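Local coordinates for alanine racemase (PDB 3HUR), which is a member of the alanine racemase family, in which an N-terminal TIM-barrel domain is joined to a C-terminal domain rich in strands, at residues P83-G88 with S161-F166; I136-D139 with E143-A146. All blocks are in the same frame, centred on the assembly; numbering follows the deposited sequence.

How the contacts relate
Both contacts lie in the N-terminal TIM-barrel domain, their centres about 15 Å apart and their nearest atoms about 5 Å apart without touching. Contact 1 is in the interior of the barrel, where side chains of two non-adjacent strands, 84-86 and 157-163, meet as aromatic rings. Contact 2 packs a loop on helix 141-153, which is followed directly in the chain by strand 157-163 of contact 1. Both are largely buried, but the centre of contact 2 is about 29 Å from the chain's centre and that of contact 1 about 16 Å. Neither has a hydrogen bond across it: the first rests on edge-to-face geometry, the second on apolar packing of Phe138 on Ile144, with two acidic side chains beside it.

Contact 1 (P83-G88 with S161-F166); sequences PIWVLG and SVYTHF
Inside the barrel of parallel strands, Trp85 of strand 84-86 meets Tyr163 of strand 157-163, with strands 103-107 and 123-128 standing between them in the sheet. The backbones stay well apart, the nearest CA atoms being those of Trp85 and Ser161 at 10.4 Å, so large side chains are needed to bridge the interior. Trp85 does this with its CG anti to the backbone N (chi1 171°), extending the indole away from its own strand. The six-membered ring arrives edge-on at a face of the Tyr163 ring, a T-shaped stack with ring planes at 87° and centroids 5.0 Å apart. Two indole carbons do the touching: CZ2 of Trp85 lies 3.7 Å from CE1 of Tyr163, and CH2 of Trp85 lies 3.9 Å from CG of Tyr163. Two residues earlier on strand 157-163, the small Ser161 leaves room for the indole, its CB lying 4.1 Å from CH2 of Trp85. Leu87, two residues on from Trp85, lays CD2 over one face of the indole.

The polar ends are served from strand 103-107: Tyr163 OH and Thr106 OG1 share a hydrogen bond, and Trp85 NE1 makes a weak one to the same OG1. Ser161 OG is held by the carbonyl O of Leu200. Strand alternation sorts the rest: Val162 turns away from this interior, while Ile84 and Val86 pack on helix 69-77. Such inward aromatic packing, enclosed by parallel strands with helices outside, belongs to the core of a TIM barrel.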
loop_
_atom_site.group_PDB
_atom_site.type_symbol
_atom_site.label_atom_id
_atom_site.label_comp_id
_atom_site.label_asym_id
_atom_site.label_seq_id
_atom_site.Cartn_x
_atom_site.Cartn_y
_atom_site.Cartn_z
ATOM N N PRO A 83 -21.569 36.487 -1.883
ATOM C CA PRO A 83 -21.849 35.845 -3.185
ATOM C C PRO A 83 -20.944 34.616 -3.404
ATOM O O PRO A 83 -19.813 34.580 -2.947
ATOM C CB PRO A 83 -21.564 36.936 -4.217
ATOM C CG PRO A 83 -20.849 38.075 -3.439
ATOM C CD PRO A 83 -21.043 37.864 -1.978
ATOM N N ILE A 84 -21.467 33.635 -4.129
ATOM C CA ILE A 84 -20.806 32.377 -4.359
ATOM C C ILE A 84 -20.833 32.086 -5.814
ATOM O O ILE A 84 -21.828 32.321 -6.487
ATOM C CB ILE A 84 -21.530 31.202 -3.648
ATOM C CG1 ILE A 84 -21.343 31.306 -2.135
ATOM C CG2 ILE A 84 -20.972 29.878 -4.131
ATOM C CD1 ILE A 84 -22.515 30.880 -1.339
ATOM N N TRP A 85 -19.742 31.521 -6.287
ATOM C CA TRP A 85 -19.539 31.329 -7.700
ATOM C C TRP A 85 -19.156 29.883 -7.852
ATOM O O TRP A 85 -18.182 29.431 -7.278
ATOM C CB TRP A 85 -18.413 32.284 -8.122
ATOM C CG TRP A 85 -17.844 32.164 -9.490
ATOM C CD1 TRP A 85 -18.245 31.340 -10.512
ATOM C CD2 TRP A 85 -16.773 32.957 -10.009
ATOM N NE1 TRP A 85 -17.444 31.552 -11.614
ATOM C CE2 TRP A 85 -16.547 32.553 -11.320
ATOM C CE3 TRP A 85 -15.961 33.953 -9.462
ATOM C CZ2 TRP A 85 -15.554 33.107 -12.100
ATOM C CZ3 TRP A 85 -14.975 34.499 -10.236
ATOM C CH2 TRP A 85 -14.782 34.079 -11.544
ATOM N N VAL A 86 -19.952 29.157 -8.610
ATOM C CA VAL A 86 -19.733 27.755 -8.853
ATOM C C VAL A 86 -19.053 27.583 -10.203
ATOM O O VAL A 86 -19.470 28.174 -11.181
ATOM C CB VAL A 86 -21.081 27.014 -8.781
ATOM C CG1 VAL A 86 -20.906 25.488 -9.077
ATOM C CG2 VAL A 86 -21.672 27.250 -7.411
ATOM N N LEU A 87 -18.022 26.744 -10.271
ATOM C CA LEU A 87 -17.058 26.871 -11.358
ATOM C C LEU A 87 -17.382 26.200 -12.683
ATOM O O LEU A 87 -16.948 26.735 -13.766
ATOM C CB LEU A 87 -15.647 26.489 -10.918
ATOM C CG LEU A 87 -14.900 27.631 -10.238
ATOM C CD1 LEU A 87 -13.474 27.203 -9.923
ATOM C CD2 LEU A 87 -14.892 28.869 -11.120
ATOM N N GLY A 88 -18.098 25.079 -12.654
ATOM C CA GLY A 88 -18.295 24.320 -13.890
ATOM C C GLY A 88 -19.746 24.005 -14.122
ATOM O O GLY A 88 -20.080 22.994 -14.743
ATOM N N SER A 161 -17.362 39.169 -13.252
ATOM C CA SER A 161 -15.911 39.123 -13.469
ATOM C C SER A 161 -15.622 38.822 -14.915
ATOM O O SER A 161 -16.405 38.126 -15.573
ATOM C CB SER A 161 -15.232 38.024 -12.605
ATOM O OG SER A 161 -13.950 38.428 -12.102
ATOM N N VAL A 162 -14.487 39.325 -15.392
ATOM C CA VAL A 162 -13.885 38.867 -16.618
ATOM C C VAL A 162 -12.547 38.372 -16.164
ATOM O O VAL A 162 -11.781 39.138 -15.546
ATOM C CB VAL A 162 -13.671 39.995 -17.651
ATOM C CG1 VAL A 162 -12.975 39.435 -18.895
ATOM C CG2 VAL A 162 -14.988 40.651 -17.992
ATOM N N TYR A 163 -12.251 37.103 -16.451
ATOM C CA TYR A 163 -11.201 36.423 -15.706
ATOM C C TYR A 163 -10.434 35.383 -16.505
ATOM O O TYR A 163 -10.918 34.865 -17.504
ATOM C CB TYR A 163 -11.804 35.759 -14.448
ATOM C CG TYR A 163 -12.498 34.457 -14.723
ATOM C CD1 TYR A 163 -13.749 34.440 -15.281
ATOM C CD2 TYR A 163 -11.870 33.242 -14.484
ATOM C CE1 TYR A 163 -14.377 33.264 -15.605
ATOM C CE2 TYR A 163 -12.508 32.039 -14.774
ATOM C CZ TYR A 163 -13.777 32.061 -15.325
ATOM O OH TYR A 163 -14.440 30.886 -15.642
ATOM N N THR A 164 -9.225 35.091 -16.014
ATOM C CA THR A 164 -8.373 34.023 -16.540
ATOM C C THR A 164 -7.447 33.556 -15.423
ATOM O O THR A 164 -7.427 34.130 -14.342
ATOM C CB THR A 164 -7.468 34.573 -17.681
ATOM O OG1 THR A 164 -6.928 33.505 -18.469
ATOM C CG2 THR A 164 -6.306 35.412 -17.111
ATOM N N HIS A 165 -6.602 32.579 -15.693
ATOM C CA HIS A 165 -5.468 32.345 -14.766
ATOM C C HIS A 165 -4.345 31.713 -15.531
ATOM O O HIS A 165 -4.571 31.091 -16.586
ATOM C CB HIS A 165 -5.844 31.351 -13.664
ATOM C CG HIS A 165 -6.058 29.973 -14.197
ATOM N ND1 HIS A 165 -5.145 28.964 -14.012
ATOM C CD2 HIS A 165 -7.014 29.485 -15.026
ATOM C CE1 HIS A 165 -5.562 27.887 -14.661
ATOM N NE2 HIS A 165 -6.685 28.183 -15.295
ATOM N N PHE A 166 -3.175 31.788 -14.917
ATOM C CA PHE A 166 -1.927 31.376 -15.502
ATOM C C PHE A 166 -1.548 29.989 -14.999
ATOM O O PHE A 166 -1.373 29.795 -13.828
ATOM C CB PHE A 166 -0.843 32.423 -15.153
ATOM C CG PHE A 166 -1.158 33.794 -15.713
ATOM C CD1 PHE A 166 -0.889 34.099 -17.050
ATOM C CD2 PHE A 166 -1.794 34.753 -14.949
ATOM C CE1 PHE A 166 -1.245 35.345 -17.599
ATOM C CE2 PHE A 166 -2.120 35.998 -15.489
ATOM C CZ PHE A 166 -1.835 36.290 -16.818
#

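Contact 2 (I136-D139 with E143-A146); sequences IGFD and EISA
Phe138, in the extended loop 136-139, passes beside the early turns of helix 141-153, its CA 6.4 Å from that of Ile144. Just three residues separate the two segments, so the chain must turn tightly from loop into helix. Gly137 has a positive phi (86°, with psi -156°), a conformation in which a CB would press on the carbonyl O of Ile136; the lack of a side chain suits the place. Backbone hydrogen bonds of Gly137 with Pro108 and of Phe138 with Ala128 and Asp130 hold the loop.

Phe138 carries the contact. Its CB meets CG1 of Ile144 at 3.6 Å; CD1 of Ile144 is a more distant neighbour, 4.2 Å from CB of Phe138, as the two side chains cross at an angle. The phenyl group is directed by a chi1 of -64°, CG lying anti to the carbonyl carbon, which brings the ring past the backbone of Glu143. There CE1 of Phe138 is 4.0 Å from the carbonyl O of Glu143, approached obliquely, and CD1 of Phe138 is 4.2 Å from CB of Glu143. This is the beta-alpha loop of a TIM barrel, joining strand 123-128 to helix 141-153, and the Phe138 side chain also touches Ile107 of strand 103-107 and Leu110 of helix 110-114, while Ile144 packs on Phe196 as well. A branched aliphatic chain suits a helix position buried between such neighbours.

Beside this packing lie two acidic side chains. OD1 of Asp139 and OE1 of Glu143 are 4.5 Å apart, and Asp139 also touches Asp130; such a group of acids may raise the proton affinity of one of them.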
loop_
_atom_site.group_PDB
_atom_site.type_symbol
_atom_site.label_atom_id
_atom_site.label_comp_id
_atom_site.label_asym_id
_atom_site.label_seq_id
_atom_site.Cartn_x
_atom_site.Cartn_y
_atom_site.Cartn_z
ATOM N N ILE A 136 -12.508 26.039 -21.559
ATOM C CA ILE A 136 -13.647 26.768 -21.061
ATOM C C ILE A 136 -13.518 28.230 -21.492
ATOM O O ILE A 136 -12.454 28.864 -21.317
ATOM C CB ILE A 136 -13.748 26.707 -19.503
ATOM C CG1 ILE A 136 -13.439 25.296 -18.942
ATOM C CG2 ILE A 136 -15.132 27.148 -19.063
ATOM C CD1 ILE A 136 -13.442 25.194 -17.321
ATOM N N GLY A 137 -14.590 28.766 -22.073
ATOM C CA GLY A 137 -14.641 30.202 -22.388
ATOM C C GLY A 137 -14.047 30.652 -23.717
ATOM O O GLY A 137 -13.919 29.872 -24.658
ATOM N N PHE A 138 -13.660 31.920 -23.767
ATOM C CA PHE A 138 -13.500 32.647 -25.017
ATOM C C PHE A 138 -12.056 32.869 -25.416
ATOM O O PHE A 138 -11.305 33.451 -24.643
ATOM C CB PHE A 138 -14.133 34.015 -24.855
ATOM C CG PHE A 138 -15.613 33.978 -24.615
ATOM C CD1 PHE A 138 -16.499 34.319 -25.627
ATOM C CD2 PHE A 138 -16.121 33.630 -23.368
ATOM C CE1 PHE A 138 -17.872 34.294 -25.404
ATOM C CE2 PHE A 138 -17.470 33.604 -23.128
ATOM C CZ PHE A 138 -18.359 33.934 -24.144
ATOM N N ASP A 139 -11.684 32.444 -26.627
ATOM C CA ASP A 139 -10.305 32.620 -27.143
ATOM C C ASP A 139 -10.179 33.506 -28.410
ATOM O O ASP A 139 -9.104 33.575 -29.035
ATOM C CB ASP A 139 -9.637 31.254 -27.405
ATOM C CG ASP A 139 -10.322 30.448 -28.499
ATOM O OD1 ASP A 139 -11.320 30.916 -29.087
ATOM O OD2 ASP A 139 -9.850 29.328 -28.776
ATOM N N GLU A 143 -15.531 37.254 -30.766
ATOM C CA GLU A 143 -16.523 36.568 -29.920
ATOM C C GLU A 143 -16.714 37.248 -28.548
ATOM O O GLU A 143 -17.836 37.306 -28.021
ATOM C CB GLU A 143 -16.138 35.098 -29.747
ATOM C CG GLU A 143 -16.314 34.216 -31.003
ATOM C CD GLU A 143 -16.181 32.719 -30.672
ATOM O OE1 GLU A 143 -15.545 32.391 -29.631
ATOM O OE2 GLU A 143 -16.717 31.868 -31.426
ATOM N N ILE A 144 -15.634 37.793 -27.994
ATOM C CA ILE A 144 -15.713 38.463 -26.709
ATOM C C ILE A 144 -16.557 39.716 -26.852
ATOM O O ILE A 144 -17.478 39.931 -26.066
ATOM C CB ILE A 144 -14.318 38.780 -26.139
ATOM C CG1 ILE A 144 -13.615 37.478 -25.745
ATOM C CG2 ILE A 144 -14.401 39.720 -24.937
ATOM C CD1 ILE A 144 -12.094 37.529 -25.821
ATOM N N SER A 145 -16.288 40.530 -27.880
ATOM C CA SER A 145 -17.115 41.724 -28.089
ATOM C C SER A 145 -18.538 41.363 -28.520
ATOM O O SER A 145 -19.475 42.036 -28.119
ATOM C CB SER A 145 -16.466 42.756 -29.034
ATOM O OG SER A 145 -16.278 42.237 -30.323
ATOM N N ALA A 146 -18.733 40.292 -29.282
ATOM C CA ALA A 146 -20.111 39.826 -29.518
ATOM C C ALA A 146 -20.770 39.591 -28.179
ATOM O O ALA A 146 -21.890 40.043 -27.938
ATOM C CB ALA A 146 -20.151 38.590 -30.331
#